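Side-chain contacts in protein F-93 (Sulfolobus virus 1, PDB 1TBX), which is a homodimeric winged-helix protein that binds DNA and probably acts as a transcription factor recognising a palindromic or pseudo-palindromic target sequence: residues L14-D19 with Y29-A34; A34-S39 with T82-Y87. All coordinates share one frame; numbering follows the deposited sequence.

Contact 1: L14-D19 with Y29-A34; sequences LAYLYD and YKKVNA
Tyr16 and Val32 meet at an angle, the methyl CG2 of the valine coming up to the root of the tyrosine side chain. Tyr16 CB lies 3.6 Å from Val32 CG2, and the same methyl is 3.8 Å from Tyr16 CG, where the ring begins. It meets the ring obliquely, while the aromatic group runs on past it. The valine presents this branch because its CG1 stands anti to the backbone N (chi1 161°), which leaves CG2 beside that N and anti to the carbonyl carbon. A second neighbour comes from the preceding residue: the CG methylene of Lys31 sits at the ring edge, close to its plane, with Tyr16 CD2 4.4 Å from Lys31 CG. Beyond it the lysine bends away (chi3 -79°, chi4 -84°) and its ammonium end leaves the contact.

The backbones come closest at the same pair, with Tyr16 CA and Val32 CA 6.6 Å apart, and the two segments together bury 150 Å². Helix 9-17 is thereby joined to helix 25-33 inside the winged-helix domain. Elsewhere on helix 9-17, Leu14 and Leu17 pack on strands 56-61 and 64-69. Tyr16 itself also forms a cation-pi interaction with Lys81 of helix 71-94.

Chemically the join is apolar, made of carbon against carbon, and the two buried residues, Tyr16 and Val32, supply most of it. With no polar bond between the segments, it is the packing of the methyl against the tyrosine root that joins the helices here, and the exposed lysine contributes only its hydrocarbon portion at the margin.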
loop_
_atom_site.group_PDB
_atom_site.type_symbol
_atom_site.label_atom_id
_atom_site.label_comp_id
_atom_site.label_asym_id
_atom_site.label_seq_id
_atom_site.Cartn_x
_atom_site.Cartn_y
_atom_site.Cartn_z
ATOM N N LEU A 14 1.138 8.535 5.971
ATOM C CA LEU A 14 1.387 9.491 4.904
ATOM C C LEU A 14 0.101 9.995 4.196
ATOM O O LEU A 14 -0.101 11.204 4.011
ATOM C CB LEU A 14 2.378 8.880 3.896
ATOM C CG LEU A 14 3.080 9.915 3.017
ATOM C CD1 LEU A 14 3.677 10.977 3.917
ATOM C CD2 LEU A 14 4.131 9.271 2.083
ATOM N N ALA A 15 -0.756 9.060 3.794
ATOM C CA ALA A 15 -2.003 9.372 3.107
ATOM C C ALA A 15 -2.845 10.291 3.962
ATOM O O ALA A 15 -3.381 11.274 3.479
ATOM C CB ALA A 15 -2.768 8.108 2.841
ATOM N N TYR A 16 -2.943 9.983 5.248
ATOM C CA TYR A 16 -3.805 10.751 6.132
ATOM C C TYR A 16 -3.325 12.175 6.374
ATOM O O TYR A 16 -4.127 13.085 6.655
ATOM C CB TYR A 16 -4.009 9.997 7.431
ATOM C CG TYR A 16 -5.132 9.030 7.249
ATOM C CD1 TYR A 16 -4.978 7.856 6.473
ATOM C CD2 TYR A 16 -6.399 9.318 7.779
ATOM C CE1 TYR A 16 -6.076 6.980 6.281
ATOM C CE2 TYR A 16 -7.493 8.454 7.603
ATOM C CZ TYR A 16 -7.335 7.300 6.866
ATOM O OH TYR A 16 -8.449 6.506 6.722
ATOM N N LEU A 17 -2.021 12.377 6.251
ATOM C CA LEU A 17 -1.458 13.694 6.476
ATOM C C LEU A 17 -1.868 14.649 5.338
ATOM O O LEU A 17 -2.048 15.865 5.546
ATOM C CB LEU A 17 0.058 13.601 6.582
ATOM C CG LEU A 17 0.813 14.874 6.905
ATOM C CD1 LEU A 17 0.098 15.591 8.026
ATOM C CD2 LEU A 17 2.222 14.524 7.291
ATOM N N TYR A 18 -2.015 14.086 4.141
ATOM C CA TYR A 18 -2.370 14.895 3.039
ATOM C C TYR A 18 -3.650 15.617 3.391
ATOM O O TYR A 18 -4.597 15.027 3.904
ATOM C CB TYR A 18 -2.502 14.101 1.743
ATOM C CG TYR A 18 -2.734 15.048 0.572
ATOM C CD1 TYR A 18 -1.655 15.662 -0.079
ATOM C CD2 TYR A 18 -4.039 15.370 0.139
ATOM C CE1 TYR A 18 -1.858 16.555 -1.151
ATOM C CE2 TYR A 18 -4.254 16.241 -0.956
ATOM C CZ TYR A 18 -3.158 16.849 -1.591
ATOM O OH TYR A 18 -3.348 17.750 -2.658
ATOM N N ASP A 19 -3.642 16.916 3.125
ATOM C CA ASP A 19 -4.732 17.772 3.496
ATOM C C ASP A 19 -4.922 18.010 5.001
ATOM O O ASP A 19 -5.888 18.708 5.389
ATOM C CB ASP A 19 -6.057 17.184 2.939
ATOM C CG ASP A 19 -6.614 17.985 1.765
ATOM O OD1 ASP A 19 -6.264 19.185 1.635
ATOM O OD2 ASP A 19 -7.392 17.480 0.909
ATOM N N TYR A 29 -2.399 10.741 14.855
ATOM C CA TYR A 29 -2.568 9.417 15.344
ATOM C C TYR A 29 -4.031 9.042 15.621
ATOM O O TYR A 29 -4.461 7.962 15.209
ATOM C CB TYR A 29 -1.780 9.205 16.607
ATOM C CG TYR A 29 -2.147 7.871 17.196
ATOM C CD1 TYR A 29 -1.890 6.691 16.498
ATOM C CD2 TYR A 29 -2.817 7.783 18.383
ATOM C CE1 TYR A 29 -2.225 5.480 17.018
ATOM C CE2 TYR A 29 -3.142 6.555 18.934
ATOM C CZ TYR A 29 -2.848 5.422 18.237
ATOM O OH TYR A 29 -3.205 4.218 18.727
ATOM N N LYS A 30 -4.780 9.885 16.340
ATOM C CA LYS A 30 -6.176 9.570 16.633
ATOM C C LYS A 30 -6.984 9.291 15.374
ATOM O O LYS A 30 -7.766 8.347 15.306
ATOM C CB LYS A 30 -6.830 10.679 17.395
ATOM C CG LYS A 30 -6.464 10.663 18.829
ATOM C CD LYS A 30 -6.720 12.013 19.397
ATOM C CE LYS A 30 -7.924 11.905 20.330
ATOM N NZ LYS A 30 -8.745 13.152 20.384
ATOM N N LYS A 31 -6.759 10.096 14.367
ATOM C CA LYS A 31 -7.492 10.039 13.126
ATOM C C LYS A 31 -7.208 8.735 12.354
ATOM O O LYS A 31 -8.132 8.051 11.909
ATOM C CB LYS A 31 -7.016 11.210 12.288
ATOM C CG LYS A 31 -7.898 11.592 11.181
ATOM C CD LYS A 31 -7.506 12.981 10.687
ATOM C CE LYS A 31 -8.057 14.068 11.589
ATOM N NZ LYS A 31 -9.457 14.394 11.228
ATOM N N VAL A 32 -5.922 8.434 12.178
ATOM C CA VAL A 32 -5.456 7.245 11.499
ATOM C C VAL A 32 -6.075 6.056 12.219
ATOM O O VAL A 32 -6.751 5.193 11.616
ATOM C CB VAL A 32 -3.893 7.161 11.512
ATOM C CG1 VAL A 32 -3.387 5.769 11.246
ATOM C CG2 VAL A 32 -3.295 8.110 10.470
ATOM N N ASN A 33 -5.883 6.034 13.529
ATOM C CA ASN A 33 -6.315 4.927 14.325
ATOM C C ASN A 33 -7.836 4.643 14.295
ATOM O O ASN A 33 -8.259 3.479 14.342
ATOM C CB ASN A 33 -5.795 5.135 15.715
ATOM C CG ASN A 33 -6.200 4.042 16.609
ATOM O OD1 ASN A 33 -5.695 2.923 16.511
ATOM N ND2 ASN A 33 -7.180 4.321 17.452
ATOM N N ALA A 34 -8.626 5.714 14.205
ATOM C CA ALA A 34 -10.084 5.681 14.012
ATOM C C ALA A 34 -10.521 4.910 12.761
ATOM O O ALA A 34 -11.682 4.543 12.663
ATOM C CB ALA A 34 -10.645 7.126 13.946
#

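Contact 2: A34-S39 with T82-Y87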
loop_
_atom_site.group_PDB
_atom_site.type_symbol
_atom_site.label_atom_id
_atom_site.label_comp_id
_atom_site.label_asym_id
_atom_site.label_seq_id
_atom_site.Cartn_x
_atom_site.Cartn_y
_atom_site.Cartn_z
ATOM N N ALA A 34 -8.626 5.714 14.205
ATOM C CA ALA A 34 -10.084 5.681 14.012
ATOM C C ALA A 34 -10.521 4.910 12.761
ATOM O O ALA A 34 -11.682 4.543 12.663
ATOM C CB ALA A 34 -10.645 7.126 13.946
ATOM N N GLU A 35 -9.609 4.670 11.815
ATOM C CA GLU A 35 -9.950 4.008 10.557
ATOM C C GLU A 35 -9.122 2.771 10.282
ATOM O O GLU A 35 -9.606 1.822 9.705
ATOM C CB GLU A 35 -9.674 4.948 9.398
ATOM C CG GLU A 35 -10.468 6.228 9.435
ATOM C CD GLU A 35 -11.360 6.391 8.233
ATOM O OE1 GLU A 35 -11.554 5.411 7.482
ATOM O OE2 GLU A 35 -11.895 7.490 8.045
ATOM N N PHE A 36 -7.852 2.832 10.642
ATOM C CA PHE A 36 -6.914 1.760 10.467
ATOM C C PHE A 36 -6.199 1.531 11.789
ATOM O O PHE A 36 -5.062 1.988 11.951
ATOM C CB PHE A 36 -5.896 2.208 9.445
ATOM C CG PHE A 36 -6.416 2.198 8.072
ATOM C CD1 PHE A 36 -6.821 3.380 7.469
ATOM C CD2 PHE A 36 -6.531 0.992 7.369
ATOM C CE1 PHE A 36 -7.317 3.370 6.189
ATOM C CE2 PHE A 36 -7.033 0.974 6.098
ATOM C CZ PHE A 36 -7.429 2.175 5.493
ATOM N N PRO A 37 -6.830 0.841 12.740
ATOM C CA PRO A 37 -6.260 0.718 14.115
ATOM C C PRO A 37 -4.775 0.321 14.131
ATOM O O PRO A 37 -4.371 -0.652 13.489
ATOM C CB PRO A 37 -7.075 -0.400 14.746
ATOM C CG PRO A 37 -8.380 -0.333 14.005
ATOM C CD PRO A 37 -8.087 0.092 12.582
HETATM N N MSE A 38 -3.952 1.116 14.793
HETATM C CA MSE A 38 -2.595 0.691 15.038
HETATM C C MSE A 38 -2.181 1.164 16.412
HETATM O O MSE A 38 -2.890 1.955 17.066
HETATM C CB MSE A 38 -1.656 1.164 13.942
HETATM C CG MSE A 38 -1.053 2.510 14.154
HETATM SE SE MSE A 38 -0.736 3.448 12.462
HETATM C CE MSE A 38 1.148 3.552 12.311
ATOM N N SER A 39 -1.056 0.657 16.894
ATOM C CA SER A 39 -0.620 1.107 18.199
ATOM C C SER A 39 0.154 2.405 18.007
ATOM O O SER A 39 0.513 2.787 16.847
ATOM C CB SER A 39 0.223 0.049 18.852
ATOM O OG SER A 39 1.475 -0.111 18.218
ATOM N N THR A 82 -5.442 7.776 -2.841
ATOM C CA THR A 82 -6.335 7.272 -3.876
ATOM C C THR A 82 -6.436 5.725 -3.778
ATOM O O THR A 82 -7.524 5.172 -3.768
ATOM C CB THR A 82 -5.909 7.884 -5.334
ATOM O OG1 THR A 82 -6.578 7.235 -6.414
ATOM C CG2 THR A 82 -4.529 7.589 -5.735
ATOM N N ALA A 83 -5.287 5.065 -3.642
ATOM C CA ALA A 83 -5.190 3.655 -3.318
ATOM C C ALA A 83 -5.945 3.221 -2.021
ATOM O O ALA A 83 -6.845 2.366 -2.094
ATOM C CB ALA A 83 -3.740 3.237 -3.287
ATOM N N ILE A 84 -5.613 3.807 -0.861
ATOM C CA ILE A 84 -6.320 3.503 0.407
ATOM C C ILE A 84 -7.815 3.801 0.337
ATOM O O ILE A 84 -8.663 3.018 0.805
ATOM C CB ILE A 84 -5.704 4.282 1.572
ATOM C CG1 ILE A 84 -4.300 3.746 1.872
ATOM C CG2 ILE A 84 -6.612 4.218 2.815
ATOM C CD1 ILE A 84 -3.339 4.787 2.281
ATOM N N GLU A 85 -8.142 4.929 -0.265
ATOM C CA GLU A 85 -9.522 5.297 -0.427
ATOM C C GLU A 85 -10.308 4.293 -1.261
ATOM O O GLU A 85 -11.474 4.003 -0.951
ATOM C CB GLU A 85 -9.586 6.675 -1.025
ATOM C CG GLU A 85 -10.861 7.365 -0.662
ATOM C CD GLU A 85 -10.880 7.832 0.797
ATOM O OE1 GLU A 85 -9.758 8.013 1.399
ATOM O OE2 GLU A 85 -12.034 8.020 1.320
ATOM N N THR A 86 -9.665 3.782 -2.323
ATOM C CA THR A 86 -10.291 2.851 -3.220
ATOM C C THR A 86 -10.443 1.572 -2.430
ATOM O O THR A 86 -11.477 0.924 -2.484
ATOM C CB THR A 86 -9.387 2.629 -4.463
ATOM O OG1 THR A 86 -9.240 3.863 -5.175
ATOM C CG2 THR A 86 -10.043 1.652 -5.488
ATOM N N TYR A 87 -9.396 1.227 -1.685
ATOM C CA TYR A 87 -9.459 0.093 -0.761
ATOM C C TYR A 87 -10.659 0.149 0.180
ATOM O O TYR A 87 -11.452 -0.804 0.193
ATOM C CB TYR A 87 -8.223 -0.003 0.115
ATOM C CG TYR A 87 -8.196 -1.270 0.942
ATOM C CD1 TYR A 87 -8.564 -2.490 0.376
ATOM C CD2 TYR A 87 -7.812 -1.253 2.289
ATOM C CE1 TYR A 87 -8.551 -3.656 1.106
ATOM C CE2 TYR A 87 -7.799 -2.425 3.029
ATOM C CZ TYR A 87 -8.169 -3.622 2.434
ATOM O OH TYR A 87 -8.132 -4.808 3.132
#
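Thr82 O accepts two hydrogen bonds from Thr86, on the helix that carries Ile84 and Tyr87 to Phe36. The hydroxyl OG1 of Thr86 donates to Thr82 O over 2.6 Å, tilted 34° from the carbonyl plane, and the backbone Thr86 N reaches Thr82 O at 2.9 Å from the opposite face. The threonine hydroxyl is thus tied back to its own helix; Ile84 and Tyr87 of the same helix point toward the loop 34-39.

Phe36 reaches across from that loop with the far end of its ring. Ile84 CG2 lies 3.5 Å from both Phe36 CE1 and Phe36 CZ, meeting the ring obliquely; this methyl stands anti to the backbone N of Ile84, beside the carbonyl carbon. Tyr87 approaches differently, rim to rim: Phe36 CE2 and Tyr87 CD2 are 4.5 Å apart, each near the plane of the other's ring. Beyond the contact, Tyr87 OH is hydrogen-bonded to Lys91 NZ, and the Tyr87 ring meets Phe76 of the second subunit with planes about 15° apart.

All three touching residues are buried and meet through carbon alone. The loop leading into helix 40-52 is consequently fastened by hydrophobic packing to a helix that also contacts the second subunit, with a dimer-contacting tyrosine at the edge of Phe36.

In the fold
Contacts 1 and 2 lie in series along the chain, share Ala34 and have centres about 8 Å apart. Tyr16 bridges them: its OH lies 3.4 Å from Phe36 CE1, so its ring spans from helix 25-33 to the loop after it. Two probable hydrogen bonds tie that loop to the helix, from Tyr29 OH to Met38 O at 2.8 Å and between Asn33 OD1 and Met38 N at 3.0 Å. Ser39 then caps helix 40-52, which, as in other winged-helix proteins, is probably the DNA-recognition helix. Contact 1 joins two helices of the domain, and contact 2 sets the following loop against helix 71-94, whose Tyr87 meets the second subunit.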